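Local coordinates for mandelate racemase/muconate lactonizing enzyme-like protein (Roseovarius sp. TM1035, PDB 3RCY), which is an enolase-superfamily protein related to mandelate racemase and muconate lactonizing enzyme, binds magnesium, and is probably an isomerase, at residues R86-L89 against T90-G93; H138-T141 against P142-S146. All blocks are in the same frame, centred on the assembly; numbering follows the deposited sequence.

Contact 1: residues R86-L89 against T90-G93. With RIB (alpha-D-ribofuranose), chain L.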
loop_
_atom_site.group_PDB
_atom_site.type_symbol
_atom_site.label_atom_id
_atom_site.label_comp_id
_atom_site.label_asym_id
_atom_site.label_seq_id
_atom_site.Cartn_x
_atom_site.Cartn_y
_atom_site.Cartn_z
ATOM N N ARG A 86 -16.216 -12.857 -19.558
ATOM C CA ARG A 86 -14.811 -12.792 -19.161
ATOM C C ARG A 86 -14.027 -13.484 -20.285
ATOM O O ARG A 86 -14.618 -14.220 -21.083
ATOM C CB ARG A 86 -14.567 -13.424 -17.773
ATOM C CG ARG A 86 -15.424 -14.652 -17.432
ATOM C CD ARG A 86 -15.031 -15.918 -18.223
ATOM N NE ARG A 86 -13.586 -16.038 -18.431
ATOM C CZ ARG A 86 -12.715 -16.461 -17.517
ATOM N NH1 ARG A 86 -13.119 -16.827 -16.302
ATOM N NH2 ARG A 86 -11.425 -16.514 -17.819
ATOM N N PRO A 87 -12.710 -13.233 -20.380
ATOM C CA PRO A 87 -11.991 -13.723 -21.551
ATOM C C PRO A 87 -12.038 -15.246 -21.710
ATOM O O PRO A 87 -11.681 -15.969 -20.788
ATOM C CB PRO A 87 -10.548 -13.254 -21.301
ATOM C CG PRO A 87 -10.674 -12.100 -20.370
ATOM C CD PRO A 87 -11.827 -12.471 -19.474
ATOM N N ASP A 88 -12.497 -15.708 -22.872
ATOM C CA ASP A 88 -12.411 -17.122 -23.247
ATOM C C ASP A 88 -11.325 -17.239 -24.306
ATOM O O ASP A 88 -11.515 -16.808 -25.439
ATOM C CB ASP A 88 -13.754 -17.632 -23.793
ATOM C CG ASP A 88 -13.730 -19.128 -24.142
ATOM O OD1 ASP A 88 -12.748 -19.608 -24.740
ATOM O OD2 ASP A 88 -14.712 -19.829 -23.826
ATOM N N LEU A 89 -10.191 -17.833 -23.938
ATOM C CA LEU A 89 -9.023 -17.879 -24.823
ATOM C C LEU A 89 -9.354 -18.446 -26.214
ATOM O O LEU A 89 -8.916 -17.914 -27.237
ATOM C CB LEU A 89 -7.892 -18.670 -24.164
ATOM C CG LEU A 89 -6.539 -18.661 -24.880
ATOM C CD1 LEU A 89 -5.894 -17.267 -24.835
ATOM C CD2 LEU A 89 -5.632 -19.700 -24.262
ATOM N N THR A 90 -10.164 -19.498 -26.245
ATOM C CA THR A 90 -10.497 -20.173 -27.496
ATOM C C THR A 90 -11.525 -19.397 -28.334
ATOM O O THR A 90 -11.320 -19.195 -29.539
ATOM C CB THR A 90 -10.959 -21.631 -27.219
ATOM O OG1 THR A 90 -9.815 -22.436 -26.929
ATOM C CG2 THR A 90 -11.695 -22.234 -28.415
ATOM N N ALA A 91 -12.617 -18.964 -27.704
ATOM C CA ALA A 91 -13.674 -18.231 -28.418
ATOM C C ALA A 91 -13.206 -16.866 -28.939
ATOM O O ALA A 91 -13.606 -16.438 -30.024
ATOM C CB ALA A 91 -14.909 -18.061 -27.533
ATOM N N ILE A 92 -12.367 -16.184 -28.161
ATOM C CA ILE A 92 -11.851 -14.871 -28.568
ATOM C C ILE A 92 -10.780 -15.039 -29.658
ATOM O O ILE A 92 -10.655 -14.192 -30.551
ATOM C CB ILE A 92 -11.354 -14.040 -27.352
ATOM C CG1 ILE A 92 -12.515 -13.731 -26.386
ATOM C CG2 ILE A 92 -10.680 -12.754 -27.792
ATOM C CD1 ILE A 92 -13.648 -12.859 -26.972
ATOM N N GLY A 93 -10.038 -16.150 -29.611
ATOM C CA GLY A 93 -9.149 -16.516 -30.723
ATOM C C GLY A 93 -9.922 -16.624 -32.028
ATOM O O GLY A 93 -9.495 -16.109 -33.074
HETATM O O5 RIB L . -9.671 -10.166 -16.597
HETATM C C5 RIB L . -8.690 -10.649 -15.674
HETATM C C4 RIB L . -9.014 -12.098 -15.357
HETATM O O4 RIB L . -9.461 -12.192 -14.005
HETATM C C3 RIB L . -10.139 -12.582 -16.249
HETATM O O3 RIB L . -9.645 -13.622 -17.114
HETATM C C2 RIB L . -11.251 -13.014 -15.304
HETATM O O2 RIB L . -11.683 -14.343 -15.568
HETATM C C1 RIB L . -10.658 -12.962 -13.905
HETATM O O1 RIB L . -11.557 -12.376 -12.945
#
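With CG of Asp88 anti to the backbone N (chi1 -177°), the carboxylate swings forward over the first turn of the helix that follows, where OD1 meets the backbone N-H groups of Thr90 and Ala91. The bond from Ala91 N to Asp88 OD1 is nearly straight at 3.0 Å and meets the oxygen from above the carboxylate plane; the one from Thr90 N is bent and weak. Asp88 is therefore the N-cap. A short acidic side chain suits this place, since it reaches N-H groups that no preceding turn could satisfy, and its negative charge should be favoured by the helix dipole. The small methyl of Ala91 lies beside the carboxylate, CB 3.7 Å from Asp88 CG. The backbone of Asp88 helps too, its O taking the N-H of Ile92 at 2.9 Å, and Leu89 O takes that of Gly93.

Upstream, Arg86 is bent at chi2 and chi3 and curls forward over the next residue, so that NE and NH2 both grip Pro87 O, which fixes the guanidinium plane. Over one face of that group lies O2 of the ribose, 3.0 Å from Arg86 NH1, while Pro87 CD packs 3.4 Å from the sugar's O3. Glu268 of the second subunit forms a salt bridge with Arg86. Asp88 OD2 hydrogen-bonds Ser45 OG and Thr90 OG1 of that subunit, and Thr90 OG1 in turn hydrogen-bonds Asp88 OD2 there, while the two threonines pack together. The cap thus begins helix 89-110 at a subunit interface, with Thr90 against helix 48-63 and Pro87 against helix 266-274.

Contact 2: residues H138-T141 against P142-S146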
loop_
_atom_site.group_PDB
_atom_site.type_symbol
_atom_site.label_atom_id
_atom_site.label_comp_id
_atom_site.label_asym_id
_atom_site.label_seq_id
_atom_site.Cartn_x
_atom_site.Cartn_y
_atom_site.Cartn_z
ATOM N N HIS A 138 24.058 -23.944 -41.059
ATOM C CA HIS A 138 23.835 -24.328 -39.666
ATOM C C HIS A 138 22.977 -25.585 -39.580
ATOM O O HIS A 138 21.855 -25.594 -40.094
ATOM C CB HIS A 138 23.106 -23.219 -38.897
ATOM C CG HIS A 138 23.917 -21.982 -38.675
ATOM N ND1 HIS A 138 23.342 -20.741 -38.502
ATOM C CD2 HIS A 138 25.255 -21.792 -38.590
ATOM C CE1 HIS A 138 24.290 -19.841 -38.310
ATOM N NE2 HIS A 138 25.459 -20.454 -38.357
ATOM N N PRO A 139 23.476 -26.638 -38.905
ATOM C CA PRO A 139 22.563 -27.748 -38.584
ATOM C C PRO A 139 21.475 -27.232 -37.637
ATOM O O PRO A 139 21.786 -26.564 -36.639
ATOM C CB PRO A 139 23.468 -28.768 -37.875
ATOM C CG PRO A 139 24.884 -28.331 -38.164
ATOM C CD PRO A 139 24.825 -26.843 -38.345
ATOM N N ILE A 140 20.218 -27.518 -37.971
ATOM C CA ILE A 140 19.056 -26.947 -37.286
ATOM C C ILE A 140 19.034 -27.225 -35.775
ATOM O O ILE A 140 18.952 -26.292 -34.970
ATOM C CB ILE A 140 17.715 -27.423 -37.933
ATOM C CG1 ILE A 140 17.717 -27.216 -39.457
ATOM C CG2 ILE A 140 16.503 -26.748 -37.266
ATOM C CD1 ILE A 140 17.665 -25.763 -39.911
ATOM N N THR A 141 19.107 -28.497 -35.390
ATOM C CA THR A 141 19.004 -28.863 -33.973
ATOM C C THR A 141 20.146 -28.289 -33.112
ATOM O O THR A 141 19.866 -27.629 -32.110
ATOM C CB THR A 141 18.802 -30.397 -33.775
ATOM O OG1 THR A 141 17.587 -30.794 -34.423
ATOM C CG2 THR A 141 18.710 -30.761 -32.290
ATOM N N PRO A 142 21.423 -28.491 -33.513
ATOM C CA PRO A 142 22.526 -27.853 -32.767
ATOM C C PRO A 142 22.448 -26.318 -32.710
ATOM O O PRO A 142 22.903 -25.716 -31.730
ATOM C CB PRO A 142 23.775 -28.286 -33.544
ATOM C CG PRO A 142 23.380 -29.553 -34.207
ATOM C CD PRO A 142 21.939 -29.364 -34.586
ATOM N N PHE A 143 21.866 -25.695 -33.736
ATOM C CA PHE A 143 21.765 -24.229 -33.791
ATOM C C PHE A 143 21.157 -23.600 -32.531
ATOM O O PHE A 143 21.633 -22.563 -32.061
ATOM C CB PHE A 143 20.970 -23.775 -35.016
ATOM C CG PHE A 143 20.724 -22.291 -35.056
ATOM C CD1 PHE A 143 21.684 -21.433 -35.579
ATOM C CD2 PHE A 143 19.540 -21.749 -34.553
ATOM C CE1 PHE A 143 21.470 -20.065 -35.614
ATOM C CE2 PHE A 143 19.316 -20.383 -34.585
ATOM C CZ PHE A 143 20.285 -19.537 -35.114
ATOM N N TRP A 144 20.114 -24.229 -31.990
ATOM C CA TRP A 144 19.347 -23.643 -30.881
ATOM C C TRP A 144 20.129 -23.462 -29.583
ATOM O O TRP A 144 19.765 -22.635 -28.756
ATOM C CB TRP A 144 18.036 -24.411 -30.639
ATOM C CG TRP A 144 17.202 -24.490 -31.882
ATOM C CD1 TRP A 144 16.871 -25.622 -32.577
ATOM C CD2 TRP A 144 16.622 -23.389 -32.605
ATOM N NE1 TRP A 144 16.115 -25.294 -33.678
ATOM C CE2 TRP A 144 15.945 -23.935 -33.720
ATOM C CE3 TRP A 144 16.605 -21.997 -32.417
ATOM C CZ2 TRP A 144 15.264 -23.138 -34.648
ATOM C CZ3 TRP A 144 15.917 -21.205 -33.335
ATOM C CH2 TRP A 144 15.259 -21.782 -34.440
ATOM N N THR A 145 21.202 -24.224 -29.415
ATOM C CA THR A 145 22.067 -24.074 -28.245
ATOM C C THR A 145 23.507 -23.665 -28.590
ATOM O O THR A 145 24.396 -23.747 -27.746
ATOM C CB THR A 145 22.084 -25.357 -27.389
ATOM O OG1 THR A 145 22.414 -26.471 -28.221
ATOM C CG2 THR A 145 20.719 -25.592 -26.736
ATOM N N SER A 146 23.726 -23.220 -29.826
ATOM C CA SER A 146 25.032 -22.725 -30.246
ATOM C C SER A 146 25.102 -21.192 -30.261
ATOM O O SER A 146 24.531 -20.555 -31.148
ATOM C CB SER A 146 25.382 -23.261 -31.636
ATOM O OG SER A 146 26.617 -22.718 -32.070
HETATM O O HOH W 1 20.245 -27.621 -29.478
#
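The imidazole of His138 meets the Phe143 ring obliquely, ND1 coming 3.4 Å from Phe143 CD1 with the planes inclined at 31°. Phe143 is brought there by CG standing anti to its backbone N (chi1 175°), which sends the ring back beside the histidine. Both nitrogens of His138 are engaged, NE2 with Glu152 and ND1 with Leu135 N, so the imidazole is held in rotation as well as in place. A histidine suits a spot that is both aromatic and polar, whereas Phe143 adds apolar bulk against Met149 and Ser153 of helix 147-159.

The short turn between them is closed by the bond from Phe143 N to Pro139 O, 3.0 Å long; a weak second bond joins the same N-H to Ile140 O. Pro142 has no N-H to give, which costs nothing at the start of a helix, and its CD rests 3.7 Å from Pro139 CB. Trp144 runs alongside Ile140, with NE1 3.9 Å from Ile140 CG2, and one indole face receives Phe143 CD2. A water donates to Thr141 O at 2.7 Å and is also bonded to Thr145 OG1, linking Thr141 O to the side chain of Thr145.

From Phe143 to Ser146 the chain makes a type I beta turn, and Ser146 OG then caps Met149 N. A short, weakly bonded helix thus passes through a turn into an N-capped one, within the beta-alpha connection that leads from strand 126-131 to helix 147-159 of the enolase-type barrel domain.

Overall arrangement
From the N terminus the chain first lays down the three-stranded antiparallel sheet and helices 48-63 and 71-80, and then reaches contact 1, where a loop passes into helix 89-110 of the N-terminal domain. After that helix comes strand 126-131, and contact 2 follows on the way to helix 147-159. The two lie in series, neither nested nor crossing, on opposite sides of the chain's centre; their centres are about 36 Å apart and their nearest atoms about 23 Å. Both shape the approach to a capped helix, but contact 1 lies at a subunit interface that also holds the sugar pocket, whereas contact 2 lies within one chain, on the connection that follows strand 126-131.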